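Local coordinates for protein serine repeat antigen 5 (Plasmodium falciparum, PDB 6X42) that adopts the papain-family cysteine protease fold as a pseudo-zymogen of the malaria parasite, and its own proteolytic role is uncertain, at residues His61-Arg66 with Pro73-Ala78; Gln43-Gly48 with Trp54-Lys59; Glu101-Ile106 with Val275-Asp280; Val81-Lys86 with Ser116-Asn121. All coordinates share one frame; numbering follows the deposited sequence.

Contact 1 of 4, residues His61-Arg66 with Pro73-Ala78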
loop_
_atom_site.group_PDB
_atom_site.type_symbol
_atom_site.label_atom_id
_atom_site.label_comp_id
_atom_site.label_asym_id
_atom_site.label_seq_id
_atom_site.Cartn_x
_atom_site.Cartn_y
_atom_site.Cartn_z
ATOM N N HIS A 61 3.246 -2.081 2.793
ATOM C CA HIS A 61 2.383 -3.105 3.374
ATOM C C HIS A 61 3.197 -4.110 4.192
ATOM O O HIS A 61 2.794 -4.472 5.298
ATOM C CB HIS A 61 1.566 -3.742 2.247
ATOM C CG HIS A 61 0.549 -4.756 2.687
ATOM N ND1 HIS A 61 -0.434 -4.503 3.616
ATOM C CD2 HIS A 61 0.332 -6.022 2.260
ATOM C CE1 HIS A 61 -1.183 -5.588 3.765
ATOM N NE2 HIS A 61 -0.758 -6.515 2.932
ATOM N N LEU A 62 4.362 -4.537 3.690
ATOM C CA LEU A 62 5.240 -5.383 4.494
ATOM C C LEU A 62 5.806 -4.635 5.699
ATOM O O LEU A 62 5.960 -5.227 6.778
ATOM C CB LEU A 62 6.375 -5.954 3.647
ATOM C CG LEU A 62 6.052 -7.041 2.645
ATOM C CD1 LEU A 62 7.349 -7.545 2.011
ATOM C CD2 LEU A 62 5.314 -8.196 3.331
ATOM N N GLU A 63 6.140 -3.348 5.538
ATOM C CA GLU A 63 6.633 -2.554 6.673
ATOM C C GLU A 63 5.579 -2.453 7.787
ATOM O O GLU A 63 5.914 -2.552 8.974
ATOM C CB GLU A 63 7.088 -1.160 6.218
ATOM C CG GLU A 63 8.341 -1.219 5.331
ATOM C CD GLU A 63 8.547 0.006 4.440
ATOM O OE1 GLU A 63 7.708 0.943 4.486
ATOM O OE2 GLU A 63 9.562 0.031 3.690
ATOM N N THR A 64 4.295 -2.278 7.438
ATOM C CA THR A 64 3.288 -2.204 8.504
ATOM C C THR A 64 3.060 -3.571 9.130
ATOM O O THR A 64 2.837 -3.663 10.338
ATOM C CB THR A 64 1.966 -1.544 8.066
ATOM O OG1 THR A 64 1.234 -2.359 7.135
ATOM C CG2 THR A 64 2.197 -0.170 7.439
ATOM N N ILE A 65 3.102 -4.639 8.322
ATOM C CA ILE A 65 2.996 -5.977 8.886
ATOM C C ILE A 65 4.122 -6.208 9.884
ATOM O O ILE A 65 3.897 -6.743 10.978
ATOM C CB ILE A 65 2.982 -7.042 7.770
ATOM C CG1 ILE A 65 1.654 -7.010 7.006
ATOM C CG2 ILE A 65 3.271 -8.414 8.355
ATOM C CD1 ILE A 65 1.650 -7.760 5.687
ATOM N N ARG A 66 5.351 -5.802 9.530
ATOM C CA ARG A 66 6.481 -5.922 10.454
ATOM C C ARG A 66 6.249 -5.113 11.726
ATOM O O ARG A 66 6.513 -5.598 12.832
ATOM C CB ARG A 66 7.770 -5.520 9.742
ATOM C CG ARG A 66 8.283 -6.604 8.778
ATOM C CD ARG A 66 9.532 -6.183 8.007
ATOM N NE ARG A 66 10.593 -5.780 8.926
ATOM C CZ ARG A 66 11.394 -6.626 9.569
ATOM N NH1 ARG A 66 11.288 -7.933 9.368
ATOM N NH2 ARG A 66 12.295 -6.166 10.423
ATOM N N PRO A 73 10.518 0.169 12.774
ATOM C CA PRO A 73 10.044 0.736 11.494
ATOM C C PRO A 73 11.170 0.981 10.490
ATOM O O PRO A 73 11.443 2.106 10.066
ATOM C CB PRO A 73 9.349 2.029 11.951
ATOM C CG PRO A 73 10.090 2.439 13.185
ATOM C CD PRO A 73 10.494 1.161 13.868
ATOM N N THR A 74 11.815 -0.095 10.068
ATOM C CA THR A 74 12.953 -0.019 9.156
ATOM C C THR A 74 12.453 -0.105 7.724
ATOM O O THR A 74 11.707 -1.019 7.379
ATOM C CB THR A 74 13.909 -1.187 9.420
ATOM O OG1 THR A 74 14.220 -1.259 10.808
ATOM C CG2 THR A 74 15.174 -1.008 8.618
ATOM N N LYS A 75 12.872 0.836 6.895
ATOM C CA LYS A 75 12.402 0.869 5.518
ATOM C C LYS A 75 13.083 -0.181 4.656
ATOM O O LYS A 75 14.300 -0.379 4.726
ATOM C CB LYS A 75 12.648 2.241 4.901
ATOM C CG LYS A 75 11.862 3.341 5.554
ATOM C CD LYS A 75 10.377 3.076 5.512
ATOM C CE LYS A 75 9.567 4.315 5.829
ATOM N NZ LYS A 75 9.870 5.428 4.910
ATOM N N ILE A 76 12.284 -0.799 3.772
ATOM C CA ILE A 76 12.775 -1.697 2.726
ATOM C C ILE A 76 13.350 -0.886 1.568
ATOM O O ILE A 76 12.827 0.172 1.223
ATOM C CB ILE A 76 11.611 -2.587 2.248
ATOM C CG1 ILE A 76 11.161 -3.527 3.372
ATOM C CG2 ILE A 76 11.974 -3.365 0.984
ATOM C CD1 ILE A 76 9.789 -4.187 3.174
ATOM N N SER A 77 14.416 -1.393 0.935
ATOM C CA SER A 77 14.982 -0.736 -0.241
ATOM C C SER A 77 14.073 -0.949 -1.446
ATOM O O SER A 77 14.071 -2.021 -2.055
ATOM C CB SER A 77 16.368 -1.318 -0.510
ATOM O OG SER A 77 16.870 -0.890 -1.766
ATOM N N ALA A 78 13.339 0.089 -1.847
ATOM C CA ALA A 78 12.568 0.004 -3.081
ATOM C C ALA A 78 13.485 -0.206 -4.278
ATOM O O ALA A 78 13.113 -0.867 -5.251
ATOM C CB ALA A 78 11.760 1.279 -3.298
HETATM O O HOH W 1 10.389 -3.043 8.559
#
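E63 and L62 on helix 53-68, the long helix of the helical half of the papain fold, meet I76 on the loop that turns back from this helix and runs into helix 78-83. The anchor is the carboxylate of E63. With CG anti to its carbonyl carbon (chi1 -68°) and the chain extended beyond it, the acid reaches straight across to the loop, where OE2 accepts a hydrogen bond from I76 N at 2.8 Å. The bond is nearly straight, 166° at the hydrogen, and arrives on the anti side of the oxygen, tilted 23° from the carboxylate plane. K75 crosses E63 at about a right angle, its CD 3.6 Å from E63 OE1. This is a contact of the aliphatic chain alone, because the lysine NZ continues past the acid to the backbone O of Q43 and to a salt bridge with E45. Beside the polar grip, I76 CD1 packs 3.9 Å from L62 CB and just as far from E63 CG. At the outer end a water joins the segments, accepting from R66 NE at 2.8 Å in the guanidinium plane and donating to T74 O at 2.7 Å. K59, one turn earlier on the helix, makes a salt bridge to E63 OE2 and a hydrogen bond to I76 O. The buried oxygen is thus gripped by a backbone amide and an ammonium group, an environment that would probably keep E63 ionised while it fixes the backbone of the loop at I76.

Contact 2 of 4, residues Gln43-Gly48 with Trp54-Lys59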
loop_
_atom_site.group_PDB
_atom_site.type_symbol
_atom_site.label_atom_id
_atom_site.label_comp_id
_atom_site.label_asym_id
_atom_site.label_seq_id
_atom_site.Cartn_x
_atom_site.Cartn_y
_atom_site.Cartn_z
ATOM N N GLN A 43 8.139 7.195 7.511
ATOM C CA GLN A 43 7.939 8.487 6.882
ATOM C C GLN A 43 7.550 8.303 5.421
ATOM O O GLN A 43 7.894 7.306 4.785
ATOM C CB GLN A 43 9.195 9.339 6.996
ATOM C CG GLN A 43 9.532 9.729 8.443
ATOM C CD GLN A 43 8.333 10.352 9.196
ATOM O OE1 GLN A 43 7.891 11.469 8.896
ATOM N NE2 GLN A 43 7.817 9.622 10.188
ATOM N N VAL A 44 6.833 9.296 4.892
ATOM C CA VAL A 44 6.447 9.308 3.489
ATOM C C VAL A 44 7.684 9.368 2.602
ATOM O O VAL A 44 8.671 10.052 2.912
ATOM C CB VAL A 44 5.524 10.516 3.256
ATOM C CG1 VAL A 44 5.269 10.772 1.770
ATOM C CG2 VAL A 44 4.209 10.310 3.999
ATOM N N GLU A 45 7.635 8.636 1.494
ATOM C CA GLU A 45 8.703 8.574 0.502
ATOM C C GLU A 45 8.269 9.238 -0.802
ATOM O O GLU A 45 7.100 9.541 -1.012
ATOM C CB GLU A 45 9.154 7.125 0.296
ATOM C CG GLU A 45 9.689 6.529 1.601
ATOM C CD GLU A 45 10.281 5.145 1.464
ATOM O OE1 GLU A 45 11.063 4.921 0.532
ATOM O OE2 GLU A 45 9.994 4.280 2.306
ATOM N N ASP A 46 9.261 9.509 -1.660
ATOM C CA ASP A 46 9.082 10.186 -2.944
ATOM C C ASP A 46 9.645 9.299 -4.043
ATOM O O ASP A 46 10.868 9.149 -4.173
ATOM C CB ASP A 46 9.778 11.557 -2.918
ATOM C CG ASP A 46 9.527 12.417 -4.156
ATOM O OD1 ASP A 46 8.941 11.929 -5.146
ATOM O OD2 ASP A 46 9.966 13.602 -4.113
ATOM N N GLN A 47 8.762 8.702 -4.842
ATOM C CA GLN A 47 9.164 7.840 -5.946
ATOM C C GLN A 47 9.814 8.602 -7.103
ATOM O O GLN A 47 10.401 7.976 -8.002
ATOM C CB GLN A 47 7.974 7.057 -6.467
ATOM C CG GLN A 47 6.971 7.882 -7.232
ATOM C CD GLN A 47 5.728 7.106 -7.603
ATOM O OE1 GLN A 47 4.861 6.833 -6.772
ATOM N NE2 GLN A 47 5.634 6.723 -8.863
ATOM N N GLY A 48 9.717 9.927 -7.116
ATOM C CA GLY A 48 10.295 10.690 -8.206
ATOM C C GLY A 48 9.590 10.397 -9.517
ATOM O O GLY A 48 8.419 10.013 -9.556
ATOM N N TRP A 54 4.118 0.660 -7.459
ATOM C CA TRP A 54 3.849 -0.734 -7.118
ATOM C C TRP A 54 4.828 -1.223 -6.055
ATOM O O TRP A 54 4.466 -2.021 -5.183
ATOM C CB TRP A 54 3.892 -1.608 -8.370
ATOM C CG TRP A 54 5.221 -1.682 -9.081
ATOM C CD1 TRP A 54 5.767 -0.728 -9.888
ATOM C CD2 TRP A 54 6.144 -2.761 -9.047
ATOM N NE1 TRP A 54 6.981 -1.161 -10.365
ATOM C CE2 TRP A 54 7.233 -2.405 -9.863
ATOM C CE3 TRP A 54 6.157 -4.008 -8.418
ATOM C CZ2 TRP A 54 8.318 -3.250 -10.076
ATOM C CZ3 TRP A 54 7.242 -4.835 -8.613
ATOM C CH2 TRP A 54 8.307 -4.450 -9.438
ATOM N N ILE A 55 6.076 -0.752 -6.116
ATOM C CA ILE A 55 7.097 -1.129 -5.142
ATOM C C ILE A 55 6.860 -0.424 -3.809
ATOM O O ILE A 55 6.903 -1.043 -2.745
ATOM C CB ILE A 55 8.506 -0.817 -5.675
ATOM C CG1 ILE A 55 8.750 -1.433 -7.040
ATOM C CG2 ILE A 55 9.544 -1.322 -4.664
ATOM C CD1 ILE A 55 10.121 -1.054 -7.649
ATOM N N PHE A 56 6.642 0.891 -3.839
ATOM C CA PHE A 56 6.447 1.637 -2.599
ATOM C C PHE A 56 5.234 1.143 -1.824
ATOM O O PHE A 56 5.301 0.949 -0.607
ATOM C CB PHE A 56 6.376 3.149 -2.890
ATOM C CG PHE A 56 7.734 3.740 -3.220
ATOM C CD1 PHE A 56 8.184 3.810 -4.533
ATOM C CD2 PHE A 56 8.583 4.147 -2.221
ATOM C CE1 PHE A 56 9.450 4.282 -4.830
ATOM C CE2 PHE A 56 9.846 4.635 -2.513
ATOM C CZ PHE A 56 10.281 4.690 -3.829
ATOM N N ALA A 57 4.114 0.923 -2.511
ATOM C CA ALA A 57 2.913 0.496 -1.793
ATOM C C ALA A 57 3.049 -0.938 -1.278
ATOM O O ALA A 57 2.593 -1.273 -0.172
ATOM C CB ALA A 57 1.698 0.633 -2.698
ATOM N N SER A 58 3.664 -1.807 -2.077
ATOM C CA SER A 58 3.832 -3.192 -1.661
ATOM C C SER A 58 4.796 -3.290 -0.491
ATOM O O SER A 58 4.548 -4.028 0.472
ATOM C CB SER A 58 4.327 -4.045 -2.827
ATOM O OG SER A 58 3.373 -4.172 -3.863
ATOM N N LYS A 59 5.905 -2.556 -0.551
ATOM C CA LYS A 59 6.879 -2.630 0.531
ATOM C C LYS A 59 6.330 -2.002 1.807
ATOM O O LYS A 59 6.623 -2.476 2.915
ATOM C CB LYS A 59 8.227 -2.021 0.122
ATOM C CG LYS A 59 8.354 -0.527 0.342
ATOM C CD LYS A 59 9.662 0.044 -0.238
ATOM C CE LYS A 59 9.871 1.481 0.149
ATOM N NZ LYS A 59 10.440 1.605 1.516
#
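F56 is the first residue of helix segment 54-59 to touch the preceding loop, and its ring lies between E45 and Q47. Its CE2 is 3.3 Å from E45 OE1, which lies at the ring edge, near its plane, and so meets the electropositive C-H rim; the carboxylate as a whole is turned 86° from the ring. Toward Q47 the ring packs obliquely, with CE1 3.5 Å from the glutamine CB. One turn on comes K59, whose side chain leaves between the backbone N and the carbonyl carbon (chi1 87°), runs extended and bends at its last torsion to present NZ to E45. The two side chains approach from opposite directions and close a salt bridge of 2.8 Å between K59 NZ and E45 OE2, met on the syn side and 19° out of the carboxylate plane. Within the loop, D46 OD1 accepts from the backbone N of G48, an Asx turn with Q47 at its centre. The Q-G-x-C sequence beginning at Q47 matches the papain-family motif whose glutamine lines the oxyanion hole in active relatives; here Q47 OE1 bonds S245 OG and NE2 bonds C50 O. Backbone bonds from E45 to G247 and from Q47 to S245 tie the loop to the segment after strand 236-243, while Y120 meets F56 edge-to-face, and helices 78-83 and 99-109 and strand 189-193 pack around the rest of the helix.

Contact 3 of 4, residues Glu101-Ile106 with Val275-Asp280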
loop_
_atom_site.group_PDB
_atom_site.type_symbol
_atom_site.label_atom_id
_atom_site.label_comp_id
_atom_site.label_asym_id
_atom_site.label_seq_id
_atom_site.Cartn_x
_atom_site.Cartn_y
_atom_site.Cartn_z
ATOM N N GLU A 101 4.043 -9.251 -8.971
ATOM C CA GLU A 101 5.451 -9.384 -9.322
ATOM C C GLU A 101 6.342 -9.080 -8.122
ATOM O O GLU A 101 7.408 -9.683 -7.957
ATOM C CB GLU A 101 5.863 -8.529 -10.524
ATOM C CG GLU A 101 7.341 -8.849 -10.865
ATOM C CD GLU A 101 7.985 -8.079 -12.020
ATOM O OE1 GLU A 101 7.383 -7.154 -12.601
ATOM O OE2 GLU A 101 9.138 -8.425 -12.358
ATOM N N PHE A 102 5.928 -8.138 -7.278
ATOM C CA PHE A 102 6.679 -7.845 -6.061
ATOM C C PHE A 102 6.919 -9.112 -5.250
ATOM O O PHE A 102 8.048 -9.391 -4.818
ATOM C CB PHE A 102 5.929 -6.779 -5.265
ATOM C CG PHE A 102 6.608 -6.369 -4.007
ATOM C CD1 PHE A 102 7.444 -5.246 -3.980
ATOM C CD2 PHE A 102 6.371 -7.046 -2.824
ATOM C CE1 PHE A 102 8.065 -4.859 -2.812
ATOM C CE2 PHE A 102 6.983 -6.653 -1.654
ATOM C CZ PHE A 102 7.835 -5.554 -1.643
ATOM N N LEU A 103 5.874 -9.909 -5.043
ATOM C CA LEU A 103 6.069 -11.138 -4.289
ATOM C C LEU A 103 6.994 -12.112 -5.015
ATOM O O LEU A 103 7.773 -12.829 -4.381
ATOM C CB LEU A 103 4.729 -11.804 -4.015
ATOM C CG LEU A 103 3.834 -11.092 -3.015
ATOM C CD1 LEU A 103 2.559 -11.897 -2.875
ATOM C CD2 LEU A 103 4.478 -10.925 -1.662
ATOM N N GLN A 104 6.907 -12.178 -6.342
ATOM C CA GLN A 104 7.775 -13.083 -7.088
ATOM C C GLN A 104 9.239 -12.724 -6.904
ATOM O O GLN A 104 10.097 -13.610 -6.832
ATOM C CB GLN A 104 7.412 -13.029 -8.566
ATOM C CG GLN A 104 8.001 -14.184 -9.350
ATOM C CD GLN A 104 7.406 -15.537 -8.925
ATOM O OE1 GLN A 104 6.190 -15.670 -8.759
ATOM N NE2 GLN A 104 8.263 -16.528 -8.729
ATOM N N ILE A 105 9.549 -11.431 -6.839
ATOM C CA ILE A 105 10.926 -11.003 -6.630
ATOM C C ILE A 105 11.421 -11.443 -5.262
ATOM O O ILE A 105 12.548 -11.947 -5.130
ATOM C CB ILE A 105 11.020 -9.478 -6.827
ATOM C CG1 ILE A 105 10.804 -9.152 -8.304
ATOM C CG2 ILE A 105 12.351 -8.941 -6.307
ATOM C CD1 ILE A 105 10.372 -7.755 -8.545
ATOM N N ILE A 106 10.586 -11.289 -4.230
ATOM C CA ILE A 106 10.931 -11.826 -2.911
ATOM C C ILE A 106 11.179 -13.327 -2.976
ATOM O O ILE A 106 12.122 -13.838 -2.372
ATOM C CB ILE A 106 9.831 -11.511 -1.883
ATOM C CG1 ILE A 106 9.772 -10.026 -1.629
ATOM C CG2 ILE A 106 10.092 -12.284 -0.576
ATOM C CD1 ILE A 106 8.664 -9.659 -0.680
ATOM N N VAL A 275 -5.214 -5.129 -2.385
ATOM C CA VAL A 275 -4.403 -6.335 -2.300
ATOM C C VAL A 275 -3.843 -6.454 -0.891
ATOM O O VAL A 275 -3.375 -5.467 -0.306
ATOM C CB VAL A 275 -3.264 -6.345 -3.343
ATOM C CG1 VAL A 275 -2.427 -7.606 -3.243
ATOM C CG2 VAL A 275 -3.810 -6.193 -4.735
ATOM N N ILE A 276 -3.876 -7.671 -0.358
ATOM C CA ILE A 276 -3.227 -8.014 0.902
ATOM C C ILE A 276 -2.241 -9.150 0.658
ATOM O O ILE A 276 -2.441 -9.995 -0.222
ATOM C CB ILE A 276 -4.200 -8.374 2.039
ATOM C CG1 ILE A 276 -4.992 -9.618 1.722
ATOM C CG2 ILE A 276 -5.150 -7.221 2.296
ATOM C CD1 ILE A 276 -5.767 -10.149 2.912
ATOM N N PHE A 277 -1.136 -9.118 1.401
ATOM C CA PHE A 277 -0.133 -10.169 1.354
ATOM C C PHE A 277 -0.366 -11.151 2.490
ATOM O O PHE A 277 -0.626 -10.744 3.631
ATOM C CB PHE A 277 1.259 -9.577 1.457
ATOM C CG PHE A 277 1.715 -8.797 0.236
ATOM C CD1 PHE A 277 1.123 -8.948 -1.012
ATOM C CD2 PHE A 277 2.791 -7.920 0.344
ATOM C CE1 PHE A 277 1.594 -8.231 -2.106
ATOM C CE2 PHE A 277 3.263 -7.211 -0.762
ATOM C CZ PHE A 277 2.673 -7.378 -1.975
ATOM N N ASN A 278 -0.249 -12.435 2.178
ATOM C CA ASN A 278 -0.438 -13.509 3.152
ATOM C C ASN A 278 0.938 -14.056 3.512
ATOM O O ASN A 278 1.535 -14.813 2.744
ATOM C CB ASN A 278 -1.338 -14.563 2.539
ATOM C CG ASN A 278 -2.669 -13.996 2.089
ATOM O OD1 ASN A 278 -3.309 -13.245 2.820
ATOM N ND2 ASN A 278 -3.079 -14.330 0.878
ATOM N N VAL A 279 1.455 -13.643 4.668
ATOM C CA VAL A 279 2.809 -14.001 5.072
ATOM C C VAL A 279 2.829 -14.553 6.490
ATOM O O VAL A 279 1.979 -14.232 7.324
ATOM C CB VAL A 279 3.768 -12.802 4.954
ATOM C CG1 VAL A 279 3.753 -12.246 3.532
ATOM C CG2 VAL A 279 3.383 -11.741 5.961
ATOM N N ASP A 280 3.805 -15.413 6.750
ATOM C CA ASP A 280 4.115 -15.868 8.099
ATOM C C ASP A 280 5.367 -15.132 8.542
ATOM O O ASP A 280 6.369 -15.101 7.817
ATOM C CB ASP A 280 4.348 -17.382 8.149
ATOM C CG ASP A 280 4.801 -17.869 9.533
#
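L103 on helix 99-109 lies flat against the ring of F277, and this is where the two segments fit most closely. Its CD2 stands 3.7 Å from the ring centroid and only 1° off the normal, a CH-pi contact centred on one face. L103 CG also rests 3.7 Å from F277 CE1, so the branch point and both methyls rest against the ring. The leucine owes this position to a CG placed beside its backbone N (chi1 -70°). F277 belongs to strand 273-280, the last strand of the papain-type sheet, and here its ring reaches the helical part of the fold; S58 and L62 of helix 53-68 pack against F102 beside it. Fit is poorer between the two phenylalanines. F102 CD2 approaches F277 CE2 to 3.7 Å, but the planes, only 12° apart, are slid so far that their centroids stand 5.8 Å from each other and overlap is slight. Farther along the strand the segments part: the partly exposed V279 comes no nearer to the helix segment than 5.4 Å and turns instead to W140, which also touches I106.

Contact 4 of 4, residues Val81-Lys86 with Ser116-Asn121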
loop_
_atom_site.group_PDB
_atom_site.type_symbol
_atom_site.label_atom_id
_atom_site.label_comp_id
_atom_site.label_asym_id
_atom_site.label_seq_id
_atom_site.Cartn_x
_atom_site.Cartn_y
_atom_site.Cartn_z
ATOM N N VAL A 81 14.346 -3.851 -5.071
ATOM C CA VAL A 81 13.235 -4.540 -5.711
ATOM C C VAL A 81 13.083 -4.095 -7.158
ATOM O O VAL A 81 12.755 -4.901 -8.035
ATOM C CB VAL A 81 11.945 -4.361 -4.892
ATOM C CG1 VAL A 81 10.769 -5.026 -5.581
ATOM C CG2 VAL A 81 12.158 -4.888 -3.476
ATOM N N ALA A 82 13.304 -2.811 -7.440
ATOM C CA ALA A 82 13.200 -2.345 -8.816
ATOM C C ALA A 82 14.233 -3.009 -9.711
ATOM O O ALA A 82 13.957 -3.302 -10.874
ATOM C CB ALA A 82 13.427 -0.837 -8.871
ATOM N N ASN A 83 15.437 -3.221 -9.199
ATOM C CA ASN A 83 16.572 -3.531 -10.054
ATOM C C ASN A 83 16.930 -5.003 -10.098
ATOM O O ASN A 83 17.713 -5.395 -10.962
ATOM C CB ASN A 83 17.784 -2.706 -9.617
ATOM C CG ASN A 83 17.584 -1.234 -9.897
ATOM O OD1 ASN A 83 16.675 -0.856 -10.652
ATOM N ND2 ASN A 83 18.434 -0.392 -9.324
ATOM N N CYS A 84 16.391 -5.814 -9.206
ATOM C CA CYS A 84 16.772 -7.216 -9.069
ATOM C C CYS A 84 15.586 -8.074 -9.498
ATOM O O CYS A 84 14.563 -8.123 -8.807
ATOM C CB CYS A 84 17.185 -7.498 -7.629
ATOM S SG CYS A 84 18.566 -6.448 -7.131
ATOM N N TYR A 85 15.722 -8.741 -10.639
ATOM C CA TYR A 85 14.665 -9.582 -11.179
ATOM C C TYR A 85 15.285 -10.606 -12.123
ATOM O O TYR A 85 16.364 -10.389 -12.678
ATOM C CB TYR A 85 13.611 -8.733 -11.897
ATOM C CG TYR A 85 14.158 -7.863 -13.012
ATOM C CD1 TYR A 85 14.344 -8.381 -14.288
ATOM C CD2 TYR A 85 14.478 -6.525 -12.791
ATOM C CE1 TYR A 85 14.830 -7.613 -15.317
ATOM C CE2 TYR A 85 14.965 -5.735 -13.819
ATOM C CZ TYR A 85 15.137 -6.290 -15.085
ATOM O OH TYR A 85 15.628 -5.542 -16.135
ATOM N N LYS A 86 14.602 -11.732 -12.286
ATOM C CA LYS A 86 15.004 -12.758 -13.238
ATOM C C LYS A 86 14.349 -12.503 -14.601
ATOM O O LYS A 86 13.314 -11.845 -14.706
ATOM C CB LYS A 86 14.598 -14.136 -12.705
ATOM C CG LYS A 86 15.276 -14.515 -11.394
ATOM N N SER A 116 18.634 1.975 3.952
ATOM C CA SER A 116 19.943 2.524 4.290
ATOM C C SER A 116 21.059 1.855 3.497
ATOM O O SER A 116 22.061 2.499 3.161
ATOM C CB SER A 116 20.180 2.369 5.792
ATOM O OG SER A 116 19.263 3.173 6.516
ATOM N N ASN A 117 20.907 0.571 3.178
ATOM C CA ASN A 117 21.943 -0.166 2.470
ATOM C C ASN A 117 21.980 0.140 0.981
ATOM O O ASN A 117 23.033 0.025 0.354
ATOM C CB ASN A 117 21.692 -1.668 2.635
ATOM C CG ASN A 117 21.714 -2.125 4.079
ATOM O OD1 ASN A 117 20.938 -3.002 4.460
ATOM N ND2 ASN A 117 22.615 -1.561 4.886
ATOM N N TYR A 118 20.847 0.510 0.394
ATOM C CA TYR A 118 20.758 0.732 -1.054
ATOM C C TYR A 118 19.643 1.748 -1.268
ATOM O O TYR A 118 18.496 1.401 -1.596
ATOM C CB TYR A 118 20.534 -0.587 -1.801
ATOM C CG TYR A 118 20.610 -0.520 -3.312
ATOM C CD1 TYR A 118 21.718 0.021 -3.966
ATOM C CD2 TYR A 118 19.590 -1.029 -4.091
ATOM C CE1 TYR A 118 21.782 0.083 -5.347
ATOM C CE2 TYR A 118 19.654 -0.994 -5.465
ATOM C CZ TYR A 118 20.742 -0.431 -6.093
ATOM O OH TYR A 118 20.753 -0.390 -7.466
ATOM N N PRO A 119 19.934 3.024 -1.033
ATOM C CA PRO A 119 18.859 4.018 -0.926
ATOM C C PRO A 119 18.342 4.488 -2.279
ATOM O O PRO A 119 19.029 4.442 -3.299
ATOM C CB PRO A 119 19.523 5.167 -0.172
ATOM C CG PRO A 119 20.971 4.981 -0.389
ATOM C CD PRO A 119 21.212 3.542 -0.520
ATOM N N TYR A 120 17.123 5.009 -2.263
ATOM C CA TYR A 120 16.414 5.294 -3.503
ATOM C C TYR A 120 16.821 6.623 -4.125
ATOM O O TYR A 120 16.864 7.660 -3.464
ATOM C CB TYR A 120 14.910 5.291 -3.253
ATOM C CG TYR A 120 14.049 5.385 -4.489
ATOM C CD1 TYR A 120 13.750 4.250 -5.243
ATOM C CD2 TYR A 120 13.527 6.605 -4.899
ATOM C CE1 TYR A 120 12.926 4.317 -6.359
ATOM C CE2 TYR A 120 12.729 6.696 -6.022
ATOM C CZ TYR A 120 12.411 5.552 -6.750
ATOM O OH TYR A 120 11.590 5.599 -7.857
ATOM N N ASN A 121 17.058 6.589 -5.425
ATOM C CA ASN A 121 17.089 7.782 -6.258
ATOM C C ASN A 121 16.472 7.303 -7.551
ATOM O O ASN A 121 16.923 6.293 -8.105
ATOM C CB ASN A 121 18.527 8.310 -6.466
ATOM C CG ASN A 121 18.589 9.637 -7.225
ATOM O OD1 ASN A 121 17.745 9.916 -8.077
ATOM N ND2 ASN A 121 19.616 10.449 -6.929
#
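N83, the last residue of helix 78-83, holds the phenol of Y118 by a side-chain hydrogen bond. From CB the asparagine swings CG to the side of the backbone N, away from the carbonyl (chi1 -68°), which carries the amide out from the helix end toward the loop of residues 116-121. CG comes no nearer than 4.1 Å to Y118 OH, and the contact is left to the amide nitrogen beyond it. Of the two branches, OD1 turns to a partner outside the segments, the backbone N of G126. ND2 is the atom that makes the contact: it donates to Y118 OH at 3.0 Å, with an angle of 150° at the hydrogen. The phenol oxygen lies in the amide plane, as expected for a donor using an in-plane N-H. Relative to the tyrosine ring, ND2 sits at the edge, near its plane, 4.0 Å from Y118 CZ, while the amide and ring planes are 70° apart, so the flat groups meet without stacking. ND2 also bonds K124 O, and Y118 OH has a second partner in E127 OE2, to which it presumably gives its proton. Three polar groups of the 124-127 loop are therefore drawn in around this buried pair. The tyrosine ring packs on L79 and Y80 of helix 78-83 and on P130, the backbone O of Y118 accepts from S77 OG at the start of that helix, and next to N83 the C84-C129 disulfide joins the helix end to the same loop region, with C84 touching Y109 of helix 99-109.

From the N terminus, contact 2 comes first, folding residues 43-48 back on helix 53-68 across a five-residue gap. Contact 1 follows in series, closing the short turn from the same helix to the start of helix 78-83; K75 and K59 join the two. Contact 4 then closes a loop of 29 residues that contains helix 99-109. That helix opens contact 3, so contacts 3 and 4 cross: 81-86, 101-106, 116-121 and 275-280 alternate along the chain. Contact 3 spans 168 residues and brings the final strand back to the helices, where H61 NE2 bonds F277 N. Together they assemble the helical part of the papain fold around helix 53-68.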